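Local coordinates for CRISPR-associated protein CasA/Cse1 (Thermus thermophilus, PDB 4AN8) that probably helps the Cascade ribonucleoprotein complex select invading foreign DNA during CRISPR adaptive immunity, at residues A62-R66 against D215-E220; L123-K127 against L149-T153; P185-P189 against Q348-Q352; Y363-L369 against F445-E449; L461-L466 against L496-L500. All blocks are in the same frame, centred on the assembly; numbering follows the deposited sequence.

Contact 1. Residues A62-R66 against D215-E220; sequences AVLHR and DAPIWE
Arg66 and Ala216 have their CA atoms 7.8 Å apart, and Ala62 and Pro217 lie nearer, at 6.9 Å between CA atoms. One turn of helix faces the connection between helices 199-206 and 226-229, with no backbone bond between them. Arginine suits the helix side because it is long enough to cross this gap. With CG set anti to its carbonyl carbon (chi1 -60°) and further bends at chi2 and chi3, the chain folds over the Pro217 ring and grips Glu220 side-on. Arg66 NE donates to Glu220 OE2 at 2.8 Å, a nearly straight bond (170°), while Arg66 NH2 meets Glu220 OE1 at 2.7 Å. Each carboxylate oxygen is approached on its syn side, although the guanidinium and carboxylate planes are turned 43° from one another. Ala216 CA lies over the centre of one guanidinium face, 4.1 Å above its plane. Arg66 NH1 takes Tyr210 OH and Pro212 O as further partners, which should fix the rotation of the group. A turn earlier the contact becomes apolar: Ala62 CB touches Trp219 CH2 at 3.8 Å, and Val63 CG2 reaches CZ2 of the same indole at 3.7 Å. Small side chains let the broad ring approach the helix. Tyr94 bonds to Trp219 NE1 and Glu220 OE2, and Thr242 packs against Arg66 and Pro217, so helices 88-98 and 241-245 both pack on the junction of helix 50-67 with this connection.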
# COMPACT_ATOMS: atom_id res chain seq x y z
N ALA A 62 -0.42 12.26 -9.67
CA ALA A 62 0.11 12.35 -11.02
C ALA A 62 -0.34 13.67 -11.61
O ALA A 62 0.47 14.44 -12.11
CB ALA A 62 -0.38 11.18 -11.89
N VAL A 63 -1.64 13.93 -11.55
CA VAL A 63 -2.17 15.17 -12.08
C VAL A 63 -1.52 16.41 -11.43
O VAL A 63 -1.13 17.34 -12.12
CB VAL A 63 -3.71 15.26 -11.97
CG1 VAL A 63 -4.16 16.62 -12.43
CG2 VAL A 63 -4.37 14.16 -12.83
N LEU A 64 -1.42 16.42 -10.10
CA LEU A 64 -0.83 17.54 -9.38
C LEU A 64 0.61 17.81 -9.78
O LEU A 64 0.98 18.95 -10.05
CB LEU A 64 -0.87 17.33 -7.87
CG LEU A 64 -2.24 17.56 -7.22
CD1 LEU A 64 -2.34 16.97 -5.81
CD2 LEU A 64 -2.60 19.07 -7.25
N HIS A 65 1.43 16.76 -9.80
CA HIS A 65 2.83 16.92 -10.17
C HIS A 65 3.00 17.53 -11.55
O HIS A 65 3.89 18.34 -11.77
CB HIS A 65 3.55 15.58 -10.11
CG HIS A 65 3.91 15.14 -8.73
ND1 HIS A 65 4.39 16.01 -7.78
CD2 HIS A 65 3.86 13.91 -8.15
CE1 HIS A 65 4.66 15.33 -6.67
NE2 HIS A 65 4.35 14.06 -6.87
N ARG A 66 2.18 17.12 -12.51
CA ARG A 66 2.34 17.61 -13.85
C ARG A 66 1.77 19.02 -13.96
O ARG A 66 2.41 19.91 -14.51
CB ARG A 66 1.68 16.66 -14.85
CG ARG A 66 2.25 15.26 -14.80
CD ARG A 66 3.75 15.30 -15.11
NE ARG A 66 3.99 15.64 -16.52
CZ ARG A 66 5.20 15.70 -17.05
NH1 ARG A 66 6.27 15.44 -16.30
NH2 ARG A 66 5.34 16.00 -18.34
N ASP A 215 9.66 12.44 -17.80
CA ASP A 215 8.53 11.76 -17.21
C ASP A 215 7.30 12.28 -17.91
O ASP A 215 7.31 13.39 -18.45
CB ASP A 215 8.47 12.04 -15.70
CG ASP A 215 7.37 11.25 -15.00
OD1 ASP A 215 7.08 10.12 -15.41
OD2 ASP A 215 6.78 11.77 -14.04
N ALA A 216 6.25 11.48 -17.93
CA ALA A 216 4.99 11.88 -18.50
C ALA A 216 3.98 10.82 -18.10
O ALA A 216 4.29 9.63 -18.12
CB ALA A 216 5.10 11.96 -20.06
N PRO A 217 2.79 11.25 -17.69
CA PRO A 217 1.72 10.30 -17.42
C PRO A 217 1.15 9.78 -18.74
O PRO A 217 1.41 10.37 -19.81
CB PRO A 217 0.68 11.14 -16.67
CG PRO A 217 0.92 12.57 -17.17
CD PRO A 217 2.42 12.65 -17.40
N ILE A 218 0.38 8.70 -18.66
CA ILE A 218 -0.13 8.03 -19.84
C ILE A 218 -0.89 8.97 -20.77
O ILE A 218 -0.87 8.78 -21.99
CB ILE A 218 -1.03 6.82 -19.46
CG1 ILE A 218 -1.29 5.92 -20.69
CG2 ILE A 218 -2.35 7.30 -18.80
CD1 ILE A 218 -0.04 5.24 -21.25
N TRP A 219 -1.56 9.99 -20.22
CA TRP A 219 -2.37 10.87 -21.06
C TRP A 219 -1.57 11.97 -21.79
O TRP A 219 -2.14 12.68 -22.63
CB TRP A 219 -3.52 11.50 -20.26
CG TRP A 219 -3.04 12.26 -19.06
CD1 TRP A 219 -2.56 13.53 -19.05
CD2 TRP A 219 -2.98 11.79 -17.71
NE1 TRP A 219 -2.18 13.89 -17.77
CE2 TRP A 219 -2.45 12.84 -16.93
CE3 TRP A 219 -3.30 10.59 -17.09
CZ2 TRP A 219 -2.26 12.73 -15.56
CZ3 TRP A 219 -3.11 10.48 -15.69
CH2 TRP A 219 -2.59 11.54 -14.96
N GLU A 220 -0.28 12.09 -21.50
CA GLU A 220 0.59 13.07 -22.15
C GLU A 220 1.35 12.49 -23.35
O GLU A 220 2.10 13.20 -24.02
CB GLU A 220 1.60 13.68 -21.15
CG GLU A 220 1.04 14.78 -20.24
CD GLU A 220 2.14 15.49 -19.46
OE1 GLU A 220 3.26 15.59 -20.01
OE2 GLU A 220 1.91 15.94 -18.32

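Contact 2. Residues L123-K127 against L149-T153; sequences LPWSK and LPKAT. With ACT (acetate ion), chain D.
Leu149 opens the second segment by pushing its CD1 methyl against Pro124 CB at 3.7 Å and towards Trp125 CD1 at 4.0 Å. The torsion chi1 of 171° carries its CG away from the backbone N and over to this apolar corner, where the branched end can touch proline and indole together. Pro150 contributes its carbonyl instead of its ring: Trp125 NE1 donates to Pro150 O over 3.0 Å, at 161°. The oxygen sits at the edge of the indole, close to the ring plane, whereas the donor is tilted from the carbonyl plane. Tryptophan fits here because it offers a polar N-H along one edge and a broad greasy face. Segment 123-127 enters through a short strand paired antiparallel with strand 261-273 and then turns into 3-10 geometry at Trp125, while 149-153 is the loop leading to helix 154-167. Lys151 sets out away from the contact and forms a salt bridge with Asp259. Ala152 then turns back, laying CB over the face of Trp125 as a CH-pi contact, 3.6 Å from the centroid of the six-membered ring; a lone methyl permits this close approach. Thr153 ends the segment as the N-cap of helix 154-167. On the other segment, Lys127 NZ makes a weak bond of 3.5 Å to OXT of an acetate, probably from the crystallisation liquor, that also bonds to Arg250.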
# COMPACT_ATOMS: atom_id res chain seq x y z
N LEU A 123 -13.93 -10.27 -22.09
CA LEU A 123 -13.91 -10.80 -20.75
C LEU A 123 -14.83 -10.00 -19.87
O LEU A 123 -15.11 -8.89 -20.14
CB LEU A 123 -12.50 -10.77 -20.17
CG LEU A 123 -11.34 -11.44 -20.87
CD1 LEU A 123 -10.13 -11.39 -20.04
CD2 LEU A 123 -11.66 -12.80 -21.19
N PRO A 124 -15.35 -10.63 -18.79
CA PRO A 124 -16.21 -9.92 -17.83
C PRO A 124 -15.36 -8.91 -17.09
O PRO A 124 -14.19 -9.21 -16.83
CB PRO A 124 -16.64 -11.01 -16.84
CG PRO A 124 -16.11 -12.31 -17.38
CD PRO A 124 -15.04 -12.01 -18.37
N TRP A 125 -15.93 -7.76 -16.75
CA TRP A 125 -15.19 -6.73 -16.03
C TRP A 125 -14.70 -7.25 -14.69
O TRP A 125 -13.78 -6.69 -14.10
CB TRP A 125 -16.01 -5.45 -15.85
CG TRP A 125 -17.09 -5.52 -14.81
CD1 TRP A 125 -18.33 -6.08 -14.95
CD2 TRP A 125 -17.05 -4.98 -13.49
NE1 TRP A 125 -19.05 -5.93 -13.80
CE2 TRP A 125 -18.29 -5.26 -12.88
CE3 TRP A 125 -16.08 -4.29 -12.75
CZ2 TRP A 125 -18.60 -4.87 -11.56
CZ3 TRP A 125 -16.38 -3.89 -11.44
CH2 TRP A 125 -17.63 -4.19 -10.86
N SER A 126 -15.30 -8.35 -14.22
CA SER A 126 -14.88 -8.94 -12.95
C SER A 126 -13.39 -9.30 -12.91
O SER A 126 -12.79 -9.33 -11.84
CB SER A 126 -15.72 -10.17 -12.64
OG SER A 126 -15.59 -11.12 -13.67
N LYS A 127 -12.80 -9.56 -14.08
CA LYS A 127 -11.36 -9.83 -14.20
C LYS A 127 -10.47 -8.64 -13.75
O LYS A 127 -9.28 -8.81 -13.45
CB LYS A 127 -11.04 -10.23 -15.64
CG LYS A 127 -9.55 -10.23 -15.97
CD LYS A 127 -8.91 -11.60 -15.74
CE LYS A 127 -7.42 -11.60 -16.08
NZ LYS A 127 -6.91 -12.97 -16.36
N LEU A 149 -23.29 -12.16 -13.50
CA LEU A 149 -22.40 -11.00 -13.65
C LEU A 149 -23.18 -9.71 -13.70
O LEU A 149 -23.94 -9.47 -14.63
CB LEU A 149 -21.55 -11.12 -14.92
CG LEU A 149 -20.73 -9.88 -15.29
CD1 LEU A 149 -19.41 -9.91 -14.58
CD2 LEU A 149 -20.54 -9.81 -16.79
N PRO A 150 -22.98 -8.86 -12.69
CA PRO A 150 -23.68 -7.58 -12.59
C PRO A 150 -23.10 -6.52 -13.53
O PRO A 150 -21.94 -6.59 -13.92
CB PRO A 150 -23.45 -7.18 -11.14
CG PRO A 150 -22.08 -7.74 -10.83
CD PRO A 150 -21.99 -9.04 -11.61
N LYS A 151 -23.92 -5.55 -13.89
CA LYS A 151 -23.47 -4.41 -14.63
C LYS A 151 -22.83 -3.39 -13.67
O LYS A 151 -23.46 -2.94 -12.72
CB LYS A 151 -24.64 -3.77 -15.36
CG LYS A 151 -24.24 -2.74 -16.38
CD LYS A 151 -25.33 -1.69 -16.62
CE LYS A 151 -26.68 -2.32 -16.92
NZ LYS A 151 -27.81 -1.35 -16.79
N ALA A 152 -21.57 -3.04 -13.92
CA ALA A 152 -20.94 -1.95 -13.19
C ALA A 152 -21.48 -0.61 -13.67
O ALA A 152 -21.80 -0.46 -14.85
CB ALA A 152 -19.45 -1.99 -13.40
N THR A 153 -21.57 0.36 -12.77
CA THR A 153 -21.75 1.74 -13.19
C THR A 153 -20.44 2.22 -13.78
O THR A 153 -19.40 1.61 -13.56
CB THR A 153 -22.11 2.70 -12.02
OG1 THR A 153 -21.05 2.67 -11.05
CG2 THR A 153 -23.42 2.31 -11.36
C ACT D . -3.09 -11.20 -15.85
O ACT D . -3.00 -10.10 -15.22
OXT ACT D . -3.93 -11.23 -16.79
CH3 ACT D . -2.24 -12.39 -15.49

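Contact 3. Residues P185-P189 against Q348-Q352; sequences PVARP and QVSDQ
Arg188 and Ser350 make one of the direct hydrogen bonds: NH1 of Arg188 donates to OG of Ser350 at 2.8 Å. The same NH1 also reaches Gln352 O at 2.8 Å, and Arg188 NH2 adds a longer bond of 3.2 Å to that carbonyl. The two nitrogens therefore hold one oxygen end-on, both from the same face of its peptide plane, and the oxygen stays near the guanidinium plane. Arg188 sets out away from the strand, and a bend at chi2 (-59°) brings the guanidinium back to it. Arginine is apt here, with several N-H groups fanned in one plane to serve neighbouring acceptors. Another hydrogen bond, from a side-chain amide, lies deeper: Gln348 NE2 donates to Ala187 O at 2.8 Å and 169°, on a lone pair in the carbonyl plane. The other partner of this amide nitrogen is Phe167 O, so glutamine links two backbone carbonyls.

Strand 342-351, which carries Gln348 and Ser350, is the middle member of a three-stranded antiparallel sheet; 185-189 is the loop running into edge strand 191-195.

By charge, Arg188 is tied through NE to Asp183, a salt bridge that helps to orient the guanidinium. Three waters bridge the two backbones. One accepts from Gln348 N and lies 2.8 Å from Pro189 O. Two others lie between Arg188 O and Gln348 O, and one of these also sits 2.6 Å from Ser350 OG.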
# COMPACT_ATOMS: atom_id res chain seq x y z
N PRO A 185 2.96 -2.33 -11.76
CA PRO A 185 4.08 -1.76 -10.99
C PRO A 185 4.02 -1.92 -9.48
O PRO A 185 5.07 -2.03 -8.84
CB PRO A 185 4.04 -0.26 -11.34
CG PRO A 185 3.30 -0.18 -12.61
CD PRO A 185 2.32 -1.34 -12.64
N VAL A 186 2.84 -1.88 -8.88
CA VAL A 186 2.77 -2.03 -7.43
C VAL A 186 2.00 -3.26 -7.00
O VAL A 186 1.43 -3.28 -5.92
CB VAL A 186 2.25 -0.74 -6.72
CG1 VAL A 186 3.35 0.34 -6.72
CG2 VAL A 186 0.96 -0.23 -7.37
N ALA A 187 2.01 -4.30 -7.82
CA ALA A 187 1.40 -5.57 -7.45
C ALA A 187 1.91 -6.14 -6.11
O ALA A 187 1.12 -6.70 -5.34
CB ALA A 187 1.61 -6.60 -8.56
N ARG A 188 3.21 -5.98 -5.85
CA ARG A 188 3.88 -6.63 -4.72
C ARG A 188 4.12 -5.76 -3.48
O ARG A 188 4.00 -6.24 -2.36
CB ARG A 188 5.24 -7.23 -5.14
CG ARG A 188 5.22 -8.05 -6.41
CD ARG A 188 4.25 -9.21 -6.29
NE ARG A 188 4.01 -9.87 -7.57
CZ ARG A 188 3.32 -11.00 -7.72
NH1 ARG A 188 2.78 -11.63 -6.68
NH2 ARG A 188 3.17 -11.50 -8.93
N PRO A 189 4.52 -4.49 -3.67
CA PRO A 189 5.04 -3.81 -2.49
C PRO A 189 3.94 -3.21 -1.66
O PRO A 189 2.85 -2.95 -2.17
CB PRO A 189 5.91 -2.68 -3.08
CG PRO A 189 5.30 -2.43 -4.42
CD PRO A 189 4.77 -3.74 -4.91
N GLN A 348 -1.38 -5.53 -1.32
CA GLN A 348 -1.92 -6.88 -1.43
C GLN A 348 -0.96 -7.82 -0.76
O GLN A 348 0.24 -7.61 -0.81
CB GLN A 348 -1.98 -7.35 -2.90
CG GLN A 348 -2.41 -6.35 -3.85
CD GLN A 348 -2.67 -6.93 -5.23
OE1 GLN A 348 -3.81 -7.17 -5.59
NE2 GLN A 348 -1.61 -7.10 -6.02
N VAL A 349 -1.50 -8.88 -0.17
CA VAL A 349 -0.65 -10.00 0.21
C VAL A 349 -0.71 -10.95 -0.98
O VAL A 349 -1.79 -11.38 -1.39
CB VAL A 349 -1.18 -10.74 1.44
CG1 VAL A 349 -0.16 -11.81 1.88
CG2 VAL A 349 -1.45 -9.75 2.55
N SER A 350 0.44 -11.27 -1.55
CA SER A 350 0.37 -12.03 -2.78
C SER A 350 1.30 -13.22 -2.78
O SER A 350 2.16 -13.36 -1.92
CB SER A 350 0.64 -11.16 -4.01
OG SER A 350 2.01 -10.84 -4.11
N ASP A 351 1.11 -14.07 -3.78
CA ASP A 351 1.88 -15.28 -3.92
C ASP A 351 1.84 -15.65 -5.40
O ASP A 351 0.84 -16.21 -5.89
CB ASP A 351 1.24 -16.38 -3.08
CG ASP A 351 1.96 -17.67 -3.20
OD1 ASP A 351 3.18 -17.63 -3.49
OD2 ASP A 351 1.31 -18.72 -3.00
N GLN A 352 2.89 -15.28 -6.13
CA GLN A 352 2.88 -15.44 -7.58
C GLN A 352 1.60 -14.80 -8.12
O GLN A 352 1.22 -13.69 -7.71
CB GLN A 352 2.95 -16.92 -7.97
CG GLN A 352 3.87 -17.79 -7.10
CD GLN A 352 5.33 -17.79 -7.54
OE1 GLN A 352 5.81 -16.86 -8.21
NE2 GLN A 352 6.06 -18.85 -7.17
O HOH W 1 0.64 -4.52 -2.97
O HOH W 2 2.44 -8.72 -2.63
O HOH W 3 2.18 -5.78 -0.25

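Contact 4. Residues Y363-L369 against F445-E449; sequences YPLPSGL and FARVE
Pro366 lies over one face of the Phe445 ring, the two side chains crossing at about a right angle. Its CG stands 3.9 Å from the ring centroid and 14° off the normal, a CH-pi contact for which the polarised CH groups of proline are well suited. Phenylalanine is turned into this place by a chi1 of -161°, which carries the ring away from its backbone N and in among the apolar residues of the other segment. Around the same ring, Pro364 O lies at the edge, 3.4 Å from CE2 of Phe445, and Leu369 CD1 comes in obliquely to CE1 of Phe445 at 3.7 Å. That methyl also rests on Val448 CG1 at 4.0 Å, so the branched leucine fills the angle between phenyl and valine. Pro364 CG meets Ala446 CB at 4.0 Å, two compact groups beside each other.

Pro366 also begins a type I beta turn that closes at Leu369, and Glu449 addresses this turn. The glutamate bends at chi2 (97°) and brings CG to 3.5 Å from Gly368 CA, a close approach to a residue without a side chain. Ser367 OG is modelled as a donor to Glu449 OE2, but that oxygen also sits too close to Gly368 N, and its exact position is doubtful.

Phe441 stacks on Phe445, and Leu378 of helix 372-403 also touches it. Apolar packing of the buried Phe445 and Pro366 therefore probably carries most of the join between strand 354-364 and helix 429-446 with the residues after it, while a carboxylate lies against the turn at the partly exposed side.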
# COMPACT_ATOMS: atom_id res chain seq x y z
N TYR A 363 -1.05 3.55 11.24
CA TYR A 363 -0.07 3.73 12.31
C TYR A 363 0.03 5.21 12.62
O TYR A 363 -0.25 6.04 11.77
CB TYR A 363 1.31 3.23 11.90
CG TYR A 363 1.34 1.76 11.60
CD1 TYR A 363 1.42 0.83 12.62
CD2 TYR A 363 1.25 1.30 10.29
CE1 TYR A 363 1.42 -0.51 12.37
CE2 TYR A 363 1.25 -0.06 10.02
CZ TYR A 363 1.33 -0.96 11.06
OH TYR A 363 1.34 -2.31 10.82
N PRO A 364 0.41 5.54 13.86
CA PRO A 364 0.77 6.94 14.08
C PRO A 364 1.98 7.27 13.21
O PRO A 364 2.67 6.37 12.74
CB PRO A 364 1.12 7.01 15.57
CG PRO A 364 1.22 5.60 16.04
CD PRO A 364 0.42 4.75 15.10
N LEU A 365 2.20 8.56 12.98
CA LEU A 365 3.39 9.02 12.29
C LEU A 365 4.11 9.98 13.23
O LEU A 365 3.85 11.18 13.24
CB LEU A 365 3.02 9.73 10.98
CG LEU A 365 4.11 9.67 9.93
CD1 LEU A 365 3.55 9.98 8.56
CD2 LEU A 365 5.23 10.64 10.29
N PRO A 366 5.00 9.43 14.06
CA PRO A 366 5.66 10.15 15.17
C PRO A 366 6.50 11.31 14.64
O PRO A 366 7.17 11.15 13.64
CB PRO A 366 6.56 9.08 15.78
CG PRO A 366 6.00 7.74 15.27
CD PRO A 366 5.48 8.05 13.90
N SER A 367 6.49 12.45 15.33
CA SER A 367 7.13 13.65 14.80
C SER A 367 8.64 13.51 14.54
O SER A 367 9.15 14.04 13.55
CB SER A 367 6.87 14.85 15.72
OG SER A 367 7.16 14.53 17.07
N GLY A 368 9.35 12.80 15.41
CA GLY A 368 10.79 12.70 15.27
C GLY A 368 11.26 11.33 14.80
O GLY A 368 12.37 10.90 15.11
N LEU A 369 10.42 10.67 14.00
CA LEU A 369 10.65 9.28 13.64
C LEU A 369 12.03 9.10 13.01
O LEU A 369 12.75 8.15 13.35
CB LEU A 369 9.53 8.76 12.72
CG LEU A 369 9.78 7.36 12.15
CD1 LEU A 369 9.78 6.35 13.28
CD2 LEU A 369 8.78 6.98 11.06
N PHE A 445 4.97 3.24 19.29
CA PHE A 445 5.42 3.91 18.07
C PHE A 445 5.21 5.42 18.15
O PHE A 445 6.10 6.20 17.79
CB PHE A 445 4.71 3.36 16.82
CG PHE A 445 5.44 3.66 15.53
CD1 PHE A 445 6.80 3.42 15.40
CD2 PHE A 445 4.76 4.18 14.43
CE1 PHE A 445 7.47 3.67 14.21
CE2 PHE A 445 5.42 4.44 13.24
CZ PHE A 445 6.78 4.19 13.14
N ALA A 446 4.05 5.83 18.65
CA ALA A 446 3.80 7.25 18.82
C ALA A 446 4.83 7.93 19.73
O ALA A 446 5.02 9.14 19.66
CB ALA A 446 2.38 7.47 19.33
N ARG A 447 5.51 7.16 20.59
CA ARG A 447 6.47 7.77 21.52
C ARG A 447 7.92 7.38 21.24
O ARG A 447 8.78 7.45 22.11
CB ARG A 447 6.09 7.44 22.97
CG ARG A 447 4.68 7.84 23.34
CD ARG A 447 4.38 7.57 24.81
NE ARG A 447 2.97 7.29 25.04
CZ ARG A 447 2.44 6.99 26.23
NH1 ARG A 447 3.22 6.94 27.31
NH2 ARG A 447 1.13 6.74 26.34
N VAL A 448 8.20 6.99 20.00
CA VAL A 448 9.50 6.42 19.68
C VAL A 448 10.67 7.39 19.95
O VAL A 448 11.80 6.95 20.12
CB VAL A 448 9.54 5.86 18.21
CG1 VAL A 448 9.73 6.99 17.20
CG2 VAL A 448 10.62 4.79 18.07
N GLU A 449 10.39 8.69 19.98
CA GLU A 449 11.43 9.68 20.20
C GLU A 449 11.94 9.67 21.65
O GLU A 449 13.14 9.73 21.90
CB GLU A 449 10.94 11.08 19.83
CG GLU A 449 10.48 11.23 18.40
CD GLU A 449 8.96 11.10 18.22
OE1 GLU A 449 8.30 10.43 19.07
OE2 GLU A 449 8.42 11.68 17.24

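Contact 5. Residues L461-L466 against L496-L500; sequences LRGAAL and LLGEL
The C-terminal helical bundle of Cse1 contributes this contact, in which Arg462 and Ala465 on helix 453-476 face Leu497 of helix 483-499 and Leu500, the last modelled residue. The two helices follow one another in the chain and run in broadly opposite directions. Their CA atoms come closest at Arg462 and Leu497, 7.1 Å apart, an approach helped by the small Ala465, whose CB lies 4.1 Å from Leu497 CD2. The other branch of that leucine, CD1, touches the aliphatic part of the arginine, 3.6 Å from Arg462 CG, and extends towards Leu466, whose CG is 4.3 Å away. Leucine serves well here because its fork can address two neighbours on adjacent turns.

Arg462 plays a double role. Its methylenes behave as an apolar wall, whereas the charged end, swung by a bend at chi3 (-115°), leans across Leu500. CD2 of Leu500 sits over the centre of one guanidinium face, 4.0 Å above the plane, and the two side chains slide past each other in opposite directions. Leu500 takes up this place with CG anti to its backbone N (chi1 -166°); its second methyl, CD1, turns to Leu461 CD1 at 4.2 Å. Leu461 in turn is buried against Leu437 of helix 429-446 and Leu388 of helix 372-403, so the line of contact passes from the partly exposed Arg462 into the interior of the bundle. Such layering, with leucine and alanine inside and the stem of a long basic side chain at the margin, is typical of antiparallel helices in an up-and-down bundle.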
# COMPACT_ATOMS: atom_id res chain seq x y z
N LEU A 461 5.94 -6.16 26.16
CA LEU A 461 6.52 -7.47 25.84
C LEU A 461 6.21 -8.49 26.94
O LEU A 461 5.82 -9.63 26.67
CB LEU A 461 8.03 -7.37 25.63
CG LEU A 461 8.50 -6.63 24.37
CD1 LEU A 461 10.01 -6.62 24.27
CD2 LEU A 461 7.89 -7.26 23.15
N ARG A 462 6.38 -8.07 28.19
CA ARG A 462 6.10 -8.95 29.33
C ARG A 462 4.64 -9.41 29.31
O ARG A 462 4.35 -10.61 29.34
CB ARG A 462 6.44 -8.22 30.64
CG ARG A 462 6.90 -9.12 31.76
CD ARG A 462 7.61 -8.33 32.86
NE ARG A 462 9.03 -8.68 32.98
CZ ARG A 462 10.03 -7.81 32.91
NH1 ARG A 462 9.79 -6.51 32.72
NH2 ARG A 462 11.29 -8.22 33.02
N GLY A 463 3.73 -8.45 29.23
CA GLY A 463 2.31 -8.74 29.24
C GLY A 463 1.91 -9.59 28.06
O GLY A 463 1.05 -10.48 28.18
N ALA A 464 2.50 -9.32 26.90
CA ALA A 464 2.19 -10.11 25.71
C ALA A 464 2.59 -11.56 25.95
O ALA A 464 1.81 -12.48 25.70
CB ALA A 464 2.90 -9.54 24.47
N ALA A 465 3.83 -11.76 26.39
CA ALA A 465 4.34 -13.10 26.68
C ALA A 465 3.52 -13.82 27.77
O ALA A 465 3.06 -14.95 27.57
CB ALA A 465 5.82 -13.05 27.06
N LEU A 466 3.32 -13.15 28.91
CA LEU A 466 2.51 -13.66 30.03
C LEU A 466 1.10 -14.03 29.61
O LEU A 466 0.61 -15.11 29.93
CB LEU A 466 2.42 -12.63 31.15
CG LEU A 466 3.61 -12.55 32.09
CD1 LEU A 466 3.55 -11.29 32.94
CD2 LEU A 466 3.69 -13.79 32.95
N LEU A 496 12.90 -17.47 29.96
CA LEU A 496 12.69 -16.39 28.99
C LEU A 496 12.35 -15.05 29.65
O LEU A 496 12.96 -14.03 29.33
CB LEU A 496 11.60 -16.76 27.97
CG LEU A 496 12.03 -17.63 26.79
CD1 LEU A 496 10.84 -17.93 25.89
CD2 LEU A 496 13.12 -16.94 25.99
N LEU A 497 11.38 -15.06 30.55
CA LEU A 497 10.95 -13.83 31.22
C LEU A 497 12.08 -13.19 32.02
O LEU A 497 12.21 -11.97 32.04
CB LEU A 497 9.77 -14.12 32.15
CG LEU A 497 8.39 -13.93 31.54
CD1 LEU A 497 7.88 -12.55 31.85
CD2 LEU A 497 8.45 -14.13 30.04
N GLY A 498 12.89 -14.02 32.67
CA GLY A 498 13.99 -13.52 33.47
C GLY A 498 14.87 -12.60 32.66
O GLY A 498 15.16 -11.47 33.07
N GLU A 499 15.28 -13.07 31.49
CA GLU A 499 16.21 -12.34 30.64
C GLU A 499 15.64 -11.02 30.16
O GLU A 499 16.37 -10.15 29.69
CB GLU A 499 16.63 -13.20 29.45
CG GLU A 499 17.34 -14.48 29.84
CD GLU A 499 17.93 -15.19 28.64
OE1 GLU A 499 17.58 -14.83 27.50
OE2 GLU A 499 18.75 -16.11 28.85
N LEU A 500 14.33 -10.86 30.29
CA LEU A 500 13.67 -9.64 29.85
C LEU A 500 13.90 -8.50 30.84
O LEU A 500 14.07 -8.71 32.04
CB LEU A 500 12.18 -9.88 29.63
CG LEU A 500 11.43 -8.80 28.85
CD1 LEU A 500 11.77 -8.88 27.37
CD2 LEU A 500 9.93 -8.93 29.06

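Overall arrangement
Contact 1 is the most enclosed of the five, and there a charged pair is combined with an indole packed against a helix. Contact 2 lies at the surface and relies on one tryptophan. Contacts 3 and 4 are partly buried and reach the same antiparallel sheet through neighbouring strands 342-351 and 354-364, yet differ in chemistry: contact 3 is polar and bridged by waters, whereas proline and phenylalanine dominate contact 4. Contact 5, whose centre is about 52 Å from that of contact 1, is mainly aliphatic. Contacts 4 and 5 use the successive helices 429-446 and 453-476, on the same side of the chain's centre, while contact 2 lies opposite both.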